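Local coordinates for carbohydrate oxidase (Microdochium nivale, PDB 3RJA), which oxidises the C1 hydroxyl of mono-, oligo- and polysaccharides to the corresponding lactones, using FAD and reducing molecular oxygen to hydrogen peroxide, at residues L218-K223 with F247-Y252; Y252-P257 with K347-F352; V344-K347 with F352-Y355. All coordinates share one frame; numbering follows the deposited sequence.

Contact 1 of 3, residues L218-K223 with F247-Y252; sequences LNWKNK and FRIGDY. With NAG (2-acetamido-2-deoxy-beta-D-glucopyranose), chain C; ABL ((2R,3R,4R,5R)-4,5-dihydroxy-2-(hydroxymethyl)-6-oxopiperidin-3-yl beta-D-glucopyranoside), chain G.
Leu218 and Ile249 mark the closest backbone approach, with their CA atoms 9.1 Å apart; no hydrogen bond joins the segments, and strand 258-264 lies between strands 211-217 and 245-251 in the sheet. Side chains bridge the gap. Ile249 carries one half of the contact on its two branches: CG2 meets Leu218 CD1 at 4.0 Å, while CD1 reaches Trp220 CH2 at 4.1 Å, near the plane of the indole and at its edge. Both partners cross the isoleucine at about a right angle. Its chi1 of -59° sets CG2 anti to the backbone N and CG1 anti to the carbonyl carbon, which splits the side chain between the two neighbours. Leu218 CD1 also lies 3.5 Å above the Trp220 plane, toward the rim, and Ala226 and Ile230 of helix 223-239 pack on the same indole. The antiparallel sheet thus has an apolar side facing its covering helix, whereas alternation along strand 245-251 sends Arg248 to the sugar-binding side. This two-sided plan is consistent with the substrate domain of an oxygen-dependent FAD-linked oxidoreductase. On the pocket side, Tyr252 lays one ring face against the ligand, ABL C6 being 3.4 Å from Tyr252 CE1, and its hydroxyl is hydrogen-bonded to Glu260 and Gln356. Arg248 NH1 stays 3.7 Å from ABL O2A in the conformer described; its NH2 forms a salt bridge with Asp358. At the far end of the other segment, Asn222 is N-glycosylated, ND2 being joined covalently to NAG C1 at 1.4 Å. With chi1 at 59°, OD1 accepts a hydrogen bond from the backbone N of Ser225; the one amide both N-caps helix 223-239 and carries the glycan.

Contact 2 of 3, residues Y252-P257 with K347-F352; sequences YGAGNP and KVKDRF. With ABL ((2R,3R,4R,5R)-4,5-dihydroxy-2-(hydroxymethyl)-6-oxopiperidin-3-yl beta-D-glucopyranoside), chain G.
Apolar contact and a ring edge join Tyr252 to Phe352. Phe352 CE1 lies 4.1 Å from Tyr252 CB, and the same CE1 comes within 3.4 Å of Tyr252 O, which sits in the plane of the phenyl ring at its edge; the carbonyl oxygen therefore meets the electropositive C-H rim. With CG anti to the backbone N (chi1 178°), the phenylalanine extends from its strand start to this carbonyl, and its CE2 also reaches ABL C3 at 4.1 Å, obliquely. Segment 252-257 is the turn of a beta hairpin between strands 245-251 and 258-264, secured by Asp251, whose OD1 accepts hydrogen bonds from the backbone N of Gly253, an Asx turn, and of Asn256. Polar contact across the segments passes through water: one molecule donates to Ala254 O at 2.6 Å and accepts from Lys349 NZ at 3.3 Å. Ala254 CB lies 4.2 Å from Lys349 NZ. Within the second loop a salt bridge runs from Arg351 NH2 to the syn lone pair of Asp350 OD1 at 2.8 Å (N-H...O 155°), nearly in the guanidinium plane. Val348 CG1 lies over one face of that guanidinium, toward its rim, and Arg351 NE pairs with Asp390 of strand 384-392.

Contact 3 of 3, residues V344-K347 with F352-Y355; sequences VSNK and FWFY
Trp353 reaches from strand 352-359 to Ser345 and Asn346 at the C-terminal end of helix 332-345. From CB, a chi1 of 62° places CG between the backbone N and the carbonyl carbon, and the indole then stretches toward the helix end. CD1, the first ring atom to meet it, is 4.1 Å from Ser345 O. NE1 is hydrogen-bonded to Val348 O, in the loop that links helix to strand. Farther along, CZ2 is 3.2 Å from Ser345 O and 3.6 Å from Ser345 CB. That CB lies over one face of the six-membered ring, 4.1 Å from its centroid and 29° off the normal, an off-centre CH-pi contact. At the tip, Asn346 OD1 reaches the CZ2-CH2 edge, 3.5 Å from Trp353 CZ2; this oxygen approaches in plane, and amide and indole are nearly coplanar, 14° apart. Phe405 and Trp409 of helix 403-414 meet the indole edge-to-face, which places it in the joint between two helices and the sheet. A leucine in its place would probably leave Val348 O without its indole donor and open a gap beneath Ser345 CB. The contact thus sorts by electrostatics: the methylene uses the electron-rich face, whereas the amide oxygen of Asn346 meets the polarised C-H edge of the benzene part.

In the fold
Along the chain, contact 1 comes first: residues 218-223 leave strand 211-217, helix 223-239 follows, and strand 245-251 returns to close the loop. Contact 2 opens where contact 1 ends, at the shared Tyr252, and spans 89 intervening residues before closing at 347-352. Contact 3 is local, closing the short loop from helix 332-345 into strand 352-359. It interleaves with contact 2 rather than nesting inside it, sharing Lys347 and Phe352, with centres about 4 Å apart. Strands 245-251 and 352-359 are sheet neighbours, so the three contacts tie a strand-to-helix loop, a hairpin turn and a helix-to-strand loop to the same end of the sheet, beside the bound sugar analogue.

Contact 1 of 3, residues L218-K223 with F247-Y252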
loop_
_atom_site.group_PDB
_atom_site.type_symbol
_atom_site.label_atom_id
_atom_site.label_comp_id
_atom_site.label_asym_id
_atom_site.label_seq_id
_atom_site.Cartn_x
_atom_site.Cartn_y
_atom_site.Cartn_z
ATOM N N LEU A 218 21.576 9.564 10.857
ATOM C CA LEU A 218 21.289 9.784 12.267
ATOM C C LEU A 218 22.481 9.501 13.162
ATOM O O LEU A 218 22.648 10.153 14.187
ATOM C CB LEU A 218 20.074 8.968 12.729
ATOM C CG LEU A 218 18.774 9.442 12.068
ATOM C CD1 LEU A 218 17.666 8.386 12.192
ATOM C CD2 LEU A 218 18.359 10.793 12.691
ATOM N N ASN A 219 23.292 8.529 12.753
ATOM C CA ASN A 219 24.374 7.974 13.564
ATOM C C ASN A 219 24.004 7.535 14.990
ATOM O O ASN A 219 24.712 7.870 15.932
ATOM C CB ASN A 219 25.593 8.902 13.551
ATOM C CG ASN A 219 26.155 9.069 12.163
ATOM O OD1 ASN A 219 26.415 8.085 11.477
ATOM N ND2 ASN A 219 26.315 10.304 11.724
ATOM N N TRP A 220 22.900 6.784 15.134
ATOM C CA TRP A 220 22.546 6.163 16.411
ATOM C C TRP A 220 23.364 4.867 16.579
ATOM O O TRP A 220 23.014 3.825 16.007
ATOM C CB TRP A 220 21.033 5.877 16.493
ATOM C CG TRP A 220 20.153 7.086 16.343
ATOM C CD1 TRP A 220 20.514 8.392 16.525
ATOM C CD2 TRP A 220 18.772 7.103 15.964
ATOM N NE1 TRP A 220 19.446 9.225 16.294
ATOM C CE2 TRP A 220 18.356 8.460 15.959
ATOM C CE3 TRP A 220 17.834 6.103 15.653
ATOM C CZ2 TRP A 220 17.041 8.843 15.646
ATOM C CZ3 TRP A 220 16.536 6.479 15.344
ATOM C CH2 TRP A 220 16.150 7.844 15.332
ATOM N N LYS A 221 24.458 4.952 17.333
ATOM C CA LYS A 221 25.402 3.840 17.486
ATOM C C LYS A 221 25.041 2.925 18.637
ATOM O O LYS A 221 25.637 1.864 18.778
ATOM C CB LYS A 221 26.841 4.360 17.698
ATOM C CG LYS A 221 27.379 5.318 16.612
ATOM C CD LYS A 221 27.155 4.742 15.217
ATOM C CE LYS A 221 27.932 5.503 14.165
ATOM N NZ LYS A 221 27.412 5.138 12.818
ATOM N N ASN A 222 24.076 3.319 19.468
ATOM C CA ASN A 222 23.669 2.465 20.581
ATOM C C ASN A 222 22.222 2.657 21.005
ATOM O O ASN A 222 21.551 3.589 20.549
ATOM C CB ASN A 222 24.609 2.644 21.781
ATOM C CG ASN A 222 24.645 4.080 22.296
ATOM O OD1 ASN A 222 23.604 4.743 22.431
ATOM N ND2 ASN A 222 25.851 4.565 22.599
ATOM N N LYS A 223 21.758 1.767 21.875
ATOM C CA LYS A 223 20.384 1.776 22.350
ATOM C C LYS A 223 19.953 3.142 22.860
ATOM O O LYS A 223 18.853 3.617 22.516
ATOM C CB LYS A 223 20.171 0.709 23.439
ATOM C CG LYS A 223 20.108 -0.729 22.900
ATOM C CD LYS A 223 20.176 -1.695 24.076
ATOM C CE LYS A 223 20.402 -3.122 23.676
ATOM N NZ LYS A 223 19.732 -4.019 24.643
ATOM N N PHE A 247 8.034 12.665 5.916
ATOM C CA PHE A 247 9.270 11.909 6.154
ATOM C C PHE A 247 9.077 10.601 6.898
ATOM O O PHE A 247 7.972 10.296 7.409
ATOM C CB PHE A 247 10.343 12.806 6.841
ATOM C CG PHE A 247 10.111 13.055 8.330
ATOM C CD1 PHE A 247 9.133 13.939 8.770
ATOM C CD2 PHE A 247 10.899 12.418 9.274
ATOM C CE1 PHE A 247 8.945 14.196 10.154
ATOM C CE2 PHE A 247 10.715 12.654 10.677
ATOM C CZ PHE A 247 9.749 13.539 11.099
ATOM N N ARG A 248 10.182 9.879 6.987
ATOM C CA ARG A 248 10.260 8.635 7.757
ATOM C C ARG A 248 11.672 8.384 8.291
ATOM O O ARG A 248 12.633 8.976 7.816
ATOM C CB ARG A 248 9.793 7.433 6.917
ATOM C CG ARG A 248 10.440 7.269 5.514
ATOM C CD ARG A 248 10.230 5.817 5.015
ATOM N NE ARG A 248 10.390 5.634 3.575
ATOM C CZ ARG A 248 9.391 5.330 2.743
ATOM N NH1 ARG A 248 9.636 5.167 1.449
ATOM N NH2 ARG A 248 8.148 5.184 3.199
ATOM N N ILE A 249 11.779 7.512 9.292
ATOM C CA ILE A 249 13.069 6.937 9.689
ATOM C C ILE A 249 13.143 5.592 8.982
ATOM O O ILE A 249 12.178 4.812 9.007
ATOM C CB ILE A 249 13.184 6.661 11.205
ATOM C CG1 ILE A 249 12.983 7.938 12.023
ATOM C CG2 ILE A 249 14.543 5.996 11.557
ATOM C CD1 ILE A 249 12.527 7.676 13.478
ATOM N N GLY A 250 14.285 5.314 8.354
ATOM C CA GLY A 250 14.501 4.043 7.690
ATOM C C GLY A 250 15.906 3.559 7.992
ATOM O O GLY A 250 16.802 4.373 8.159
ATOM N N ASP A 251 16.079 2.242 8.091
ATOM C CA ASP A 251 17.399 1.626 8.185
ATOM C C ASP A 251 17.493 0.457 7.208
ATOM O O ASP A 251 16.788 -0.541 7.370
ATOM C CB ASP A 251 17.662 1.141 9.600
ATOM C CG ASP A 251 19.131 0.727 9.827
ATOM O OD1 ASP A 251 19.961 0.778 8.873
ATOM O OD2 ASP A 251 19.432 0.355 10.987
ATOM N N TYR A 252 18.356 0.616 6.205
ATOM C CA TYR A 252 18.650 -0.388 5.190
ATOM C C TYR A 252 20.079 -0.943 5.355
ATOM O O TYR A 252 20.536 -1.729 4.527
ATOM C CB TYR A 252 18.482 0.229 3.788
ATOM C CG TYR A 252 17.241 1.095 3.735
ATOM C CD1 TYR A 252 15.964 0.505 3.649
ATOM C CD2 TYR A 252 17.325 2.483 3.843
ATOM C CE1 TYR A 252 14.818 1.273 3.652
ATOM C CE2 TYR A 252 16.164 3.267 3.847
ATOM C CZ TYR A 252 14.921 2.644 3.743
ATOM O OH TYR A 252 13.767 3.379 3.743
HETATM C C1 NAG C . 26.034 5.890 23.128
HETATM C C2 NAG C . 26.908 5.760 24.367
HETATM C C3 NAG C . 26.894 7.087 25.092
HETATM C C4 NAG C . 27.371 8.169 24.140
HETATM C C5 NAG C . 26.707 8.096 22.756
HETATM C C6 NAG C . 27.513 8.923 21.773
HETATM C C7 NAG C . 25.697 4.887 26.300
HETATM C C8 NAG C . 25.353 3.679 27.125
HETATM N N2 NAG C . 26.484 4.684 25.247
HETATM O O3 NAG C . 27.737 7.050 26.223
HETATM O O4 NAG C . 27.089 9.400 24.766
HETATM O O5 NAG C . 26.663 6.777 22.242
HETATM O O6 NAG C . 28.724 9.259 22.405
HETATM O O7 NAG C . 25.259 5.993 26.603
HETATM C C1A ABL G . 7.418 -0.232 0.342
HETATM O O1A ABL G . 6.247 -0.041 0.745
HETATM C C2A ABL G . 8.506 0.844 0.537
HETATM O O2A ABL G . 7.874 2.119 0.432
HETATM C C3A ABL G . 9.676 0.729 -0.473
HETATM O O3A ABL G . 10.746 1.568 0.029
HETATM C C4A ABL G . 10.171 -0.703 -0.512
HETATM O O1 ABL G . 11.300 -0.855 -1.409
HETATM C C5A ABL G . 9.013 -1.633 -1.015
HETATM N N5 ABL G . 7.755 -1.398 -0.259
HETATM C C6A ABL G . 9.338 -3.139 -0.838
HETATM O O6A ABL G . 8.651 -3.987 -1.777
HETATM C C1 ABL G . 12.650 -0.878 -0.862
HETATM C C2 ABL G . 13.605 -1.642 -1.812
HETATM O O2 ABL G . 13.110 -2.977 -1.978
HETATM C C3 ABL G . 15.023 -1.626 -1.227
HETATM O O3 ABL G . 15.947 -2.301 -2.079
HETATM C C4 ABL G . 15.442 -0.145 -0.957
HETATM O O4 ABL G . 16.756 -0.050 -0.426
HETATM C C5 ABL G . 14.442 0.512 0.001
HETATM O O5 ABL G . 13.125 0.434 -0.599
HETATM C C6 ABL G . 14.818 1.957 0.348
HETATM O O6 ABL G . 15.009 2.780 -0.758
#

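Contact 2 of 3, residues Y252-P257 with K347-F352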
loop_
_atom_site.group_PDB
_atom_site.type_symbol
_atom_site.label_atom_id
_atom_site.label_comp_id
_atom_site.label_asym_id
_atom_site.label_seq_id
_atom_site.Cartn_x
_atom_site.Cartn_y
_atom_site.Cartn_z
ATOM N N TYR A 252 18.356 0.616 6.205
ATOM C CA TYR A 252 18.650 -0.388 5.190
ATOM C C TYR A 252 20.079 -0.943 5.355
ATOM O O TYR A 252 20.536 -1.729 4.527
ATOM C CB TYR A 252 18.482 0.229 3.788
ATOM C CG TYR A 252 17.241 1.095 3.735
ATOM C CD1 TYR A 252 15.964 0.505 3.649
ATOM C CD2 TYR A 252 17.325 2.483 3.843
ATOM C CE1 TYR A 252 14.818 1.273 3.652
ATOM C CE2 TYR A 252 16.164 3.267 3.847
ATOM C CZ TYR A 252 14.921 2.644 3.743
ATOM O OH TYR A 252 13.767 3.379 3.743
ATOM N N GLY A 253 20.753 -0.537 6.428
ATOM C CA GLY A 253 22.165 -0.878 6.670
ATOM C C GLY A 253 22.418 -1.589 7.992
ATOM O O GLY A 253 23.510 -1.494 8.537
ATOM N N ALA A 254 21.414 -2.301 8.514
ATOM C CA ALA A 254 21.560 -3.055 9.765
ATOM C C ALA A 254 22.337 -2.247 10.796
ATOM O O ALA A 254 23.342 -2.737 11.335
ATOM C CB ALA A 254 22.284 -4.413 9.505
ATOM N N GLY A 255 21.907 -1.002 11.026
ATOM C CA GLY A 255 22.528 -0.147 12.033
ATOM C C GLY A 255 22.933 1.221 11.531
ATOM O O GLY A 255 23.683 1.919 12.204
ATOM N N ASN A 256 22.448 1.604 10.352
ATOM C CA ASN A 256 22.717 2.930 9.786
ATOM C C ASN A 256 21.417 3.715 9.551
ATOM O O ASN A 256 21.113 4.111 8.417
ATOM C CB ASN A 256 23.524 2.805 8.480
ATOM C CG ASN A 256 24.115 4.138 8.004
ATOM O OD1 ASN A 256 24.386 5.046 8.799
ATOM N ND2 ASN A 256 24.312 4.253 6.697
ATOM N N PRO A 257 20.635 3.967 10.622
ATOM C CA PRO A 257 19.366 4.669 10.365
ATOM C C PRO A 257 19.506 6.106 9.784
ATOM O O PRO A 257 20.489 6.834 10.047
ATOM C CB PRO A 257 18.701 4.722 11.749
ATOM C CG PRO A 257 19.834 4.667 12.727
ATOM C CD PRO A 257 20.861 3.749 12.069
ATOM N N LYS A 347 22.328 -8.149 14.230
ATOM C CA LYS A 347 23.139 -9.379 14.141
ATOM C C LYS A 347 22.589 -10.340 13.072
ATOM O O LYS A 347 23.171 -11.407 12.806
ATOM C CB LYS A 347 23.209 -10.081 15.504
ATOM C CG LYS A 347 24.001 -9.297 16.556
ATOM C CD LYS A 347 23.989 -10.019 17.908
ATOM C CE LYS A 347 24.160 -9.060 19.101
ATOM N NZ LYS A 347 23.483 -9.586 20.364
ATOM N N VAL A 348 21.457 -9.971 12.471
ATOM C CA VAL A 348 20.924 -10.742 11.350
ATOM C C VAL A 348 21.647 -10.285 10.091
ATOM O O VAL A 348 21.405 -9.185 9.581
ATOM C CB VAL A 348 19.392 -10.613 11.189
ATOM C CG1 VAL A 348 18.932 -11.390 9.946
ATOM C CG2 VAL A 348 18.678 -11.176 12.403
ATOM N N LYS A 349 22.525 -11.139 9.582
ATOM C CA LYS A 349 23.391 -10.750 8.469
ATOM C C LYS A 349 23.244 -11.642 7.250
ATOM O O LYS A 349 23.825 -11.362 6.193
ATOM C CB LYS A 349 24.868 -10.735 8.917
ATOM C CG LYS A 349 25.144 -9.909 10.192
ATOM C CD LYS A 349 24.997 -8.368 9.977
ATOM C CE LYS A 349 26.097 -7.798 9.055
ATOM N NZ LYS A 349 25.999 -6.304 8.841
ATOM N N ASP A 350 22.498 -12.728 7.385
ATOM C CA ASP A 350 22.393 -13.689 6.295
ATOM C C ASP A 350 21.439 -13.253 5.175
ATOM O O ASP A 350 21.448 -13.857 4.083
ATOM C CB ASP A 350 22.048 -15.096 6.804
ATOM C CG ASP A 350 20.692 -15.171 7.447
ATOM O OD1 ASP A 350 20.293 -14.237 8.183
ATOM O OD2 ASP A 350 20.012 -16.195 7.232
ATOM N N ARG A 351 20.646 -12.201 5.411
ATOM C CA ARG A 351 19.850 -11.648 4.314
ATOM C C ARG A 351 19.608 -10.130 4.505
ATOM O O ARG A 351 19.887 -9.600 5.572
ATOM C CB ARG A 351 18.529 -12.431 4.166
ATOM C CG ARG A 351 17.500 -12.092 5.229
ATOM C CD ARG A 351 17.832 -12.724 6.563
ATOM N NE ARG A 351 16.620 -12.876 7.350
ATOM C CZ ARG A 351 16.500 -13.660 8.411
ATOM N NH1 ARG A 351 15.339 -13.707 9.035
ATOM N NH2 ARG A 351 17.544 -14.413 8.835
ATOM N N PHE A 352 19.114 -9.458 3.470
ATOM C CA PHE A 352 18.744 -8.041 3.571
ATOM C C PHE A 352 17.448 -7.864 4.395
ATOM O O PHE A 352 16.495 -8.652 4.265
ATOM C CB PHE A 352 18.554 -7.470 2.174
ATOM C CG PHE A 352 18.126 -6.038 2.149
ATOM C CD1 PHE A 352 18.943 -5.043 2.663
ATOM C CD2 PHE A 352 16.885 -5.678 1.600
ATOM C CE1 PHE A 352 18.540 -3.707 2.647
ATOM C CE2 PHE A 352 16.463 -4.335 1.565
ATOM C CZ PHE A 352 17.296 -3.349 2.088
HETATM C C1A ABL G . 7.418 -0.232 0.342
HETATM O O1A ABL G . 6.247 -0.041 0.745
HETATM C C2A ABL G . 8.506 0.844 0.537
HETATM O O2A ABL G . 7.874 2.119 0.432
HETATM C C3A ABL G . 9.676 0.729 -0.473
HETATM O O3A ABL G . 10.746 1.568 0.029
HETATM C C4A ABL G . 10.171 -0.703 -0.512
HETATM O O1 ABL G . 11.300 -0.855 -1.409
HETATM C C5A ABL G . 9.013 -1.633 -1.015
HETATM N N5 ABL G . 7.755 -1.398 -0.259
HETATM C C6A ABL G . 9.338 -3.139 -0.838
HETATM O O6A ABL G . 8.651 -3.987 -1.777
HETATM C C1 ABL G . 12.650 -0.878 -0.862
HETATM C C2 ABL G . 13.605 -1.642 -1.812
HETATM O O2 ABL G . 13.110 -2.977 -1.978
HETATM C C3 ABL G . 15.023 -1.626 -1.227
HETATM O O3 ABL G . 15.947 -2.301 -2.079
HETATM C C4 ABL G . 15.442 -0.145 -0.957
HETATM O O4 ABL G . 16.756 -0.050 -0.426
HETATM C C5 ABL G . 14.442 0.512 0.001
HETATM O O5 ABL G . 13.125 0.434 -0.599
HETATM C C6 ABL G . 14.818 1.957 0.348
HETATM O O6 ABL G . 15.009 2.780 -0.758
HETATM O O HOH W 1 24.920 -4.749 11.513
#

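Contact 3 of 3, residues V344-K347 with F352-Y355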
loop_
_atom_site.group_PDB
_atom_site.type_symbol
_atom_site.label_atom_id
_atom_site.label_comp_id
_atom_site.label_asym_id
_atom_site.label_seq_id
_atom_site.Cartn_x
_atom_site.Cartn_y
_atom_site.Cartn_z
ATOM N N VAL A 344 19.140 -8.338 18.436
ATOM C CA VAL A 344 18.753 -9.326 17.392
ATOM C C VAL A 344 18.983 -8.801 15.962
ATOM O O VAL A 344 19.879 -9.274 15.242
ATOM C CB VAL A 344 17.292 -9.834 17.587
ATOM C CG1 VAL A 344 16.962 -10.915 16.556
ATOM C CG2 VAL A 344 17.086 -10.402 19.038
ATOM N N SER A 345 18.196 -7.807 15.564
ATOM C CA SER A 345 18.188 -7.348 14.172
ATOM C C SER A 345 19.553 -7.038 13.579
ATOM O O SER A 345 19.859 -7.495 12.470
ATOM C CB SER A 345 17.214 -6.169 13.971
ATOM O OG SER A 345 16.007 -6.431 14.653
ATOM N N ASN A 346 20.357 -6.250 14.292
ATOM C CA ASN A 346 21.681 -5.839 13.778
ATOM C C ASN A 346 22.693 -7.002 13.669
ATOM O O ASN A 346 23.753 -6.868 13.043
ATOM C CB ASN A 346 22.264 -4.629 14.568
ATOM C CG ASN A 346 21.499 -3.311 14.303
ATOM O OD1 ASN A 346 20.553 -3.250 13.497
ATOM N ND2 ASN A 346 21.898 -2.247 15.015
ATOM N N LYS A 347 22.328 -8.149 14.230
ATOM C CA LYS A 347 23.139 -9.379 14.141
ATOM C C LYS A 347 22.589 -10.340 13.072
ATOM O O LYS A 347 23.171 -11.407 12.806
ATOM C CB LYS A 347 23.209 -10.081 15.504
ATOM C CG LYS A 347 24.001 -9.297 16.556
ATOM C CD LYS A 347 23.989 -10.019 17.908
ATOM C CE LYS A 347 24.160 -9.060 19.101
ATOM N NZ LYS A 347 23.483 -9.586 20.364
ATOM N N PHE A 352 19.114 -9.458 3.470
ATOM C CA PHE A 352 18.744 -8.041 3.571
ATOM C C PHE A 352 17.448 -7.864 4.395
ATOM O O PHE A 352 16.495 -8.652 4.265
ATOM C CB PHE A 352 18.554 -7.470 2.174
ATOM C CG PHE A 352 18.126 -6.038 2.149
ATOM C CD1 PHE A 352 18.943 -5.043 2.663
ATOM C CD2 PHE A 352 16.885 -5.678 1.600
ATOM C CE1 PHE A 352 18.540 -3.707 2.647
ATOM C CE2 PHE A 352 16.463 -4.335 1.565
ATOM C CZ PHE A 352 17.296 -3.349 2.088
ATOM N N TRP A 353 17.427 -6.862 5.264
ATOM C CA TRP A 353 16.195 -6.504 5.958
ATOM C C TRP A 353 16.176 -4.996 6.119
ATOM O O TRP A 353 17.238 -4.365 6.114
ATOM C CB TRP A 353 16.032 -7.214 7.321
ATOM C CG TRP A 353 17.111 -6.899 8.352
ATOM C CD1 TRP A 353 18.201 -7.690 8.680
ATOM C CD2 TRP A 353 17.203 -5.732 9.196
ATOM N NE1 TRP A 353 18.957 -7.076 9.652
ATOM C CE2 TRP A 353 18.385 -5.874 9.983
ATOM C CE3 TRP A 353 16.418 -4.575 9.352
ATOM C CZ2 TRP A 353 18.784 -4.907 10.938
ATOM C CZ3 TRP A 353 16.822 -3.603 10.279
ATOM C CH2 TRP A 353 18.008 -3.771 11.053
ATOM N N PHE A 354 14.969 -4.437 6.265
ATOM C CA PHE A 354 14.792 -3.057 6.680
ATOM C C PHE A 354 13.536 -2.863 7.554
ATOM O O PHE A 354 12.642 -3.722 7.589
ATOM C CB PHE A 354 14.812 -2.108 5.474
ATOM C CG PHE A 354 13.593 -2.204 4.590
ATOM C CD1 PHE A 354 12.393 -1.607 4.969
ATOM C CD2 PHE A 354 13.662 -2.866 3.349
ATOM C CE1 PHE A 354 11.258 -1.673 4.131
ATOM C CE2 PHE A 354 12.553 -2.937 2.504
ATOM C CZ PHE A 354 11.340 -2.338 2.901
ATOM N N TYR A 355 13.498 -1.747 8.281
ATOM C CA TYR A 355 12.228 -1.217 8.801
ATOM C C TYR A 355 12.089 0.214 8.268
ATOM O O TYR A 355 13.077 0.867 7.939
ATOM C CB TYR A 355 12.177 -1.224 10.337
ATOM C CG TYR A 355 13.168 -0.261 10.960
ATOM C CD1 TYR A 355 12.867 1.092 11.078
ATOM C CD2 TYR A 355 14.423 -0.710 11.422
ATOM C CE1 TYR A 355 13.765 1.975 11.643
ATOM C CE2 TYR A 355 15.336 0.162 11.994
ATOM C CZ TYR A 355 14.996 1.507 12.097
ATOM O OH TYR A 355 15.873 2.407 12.637
#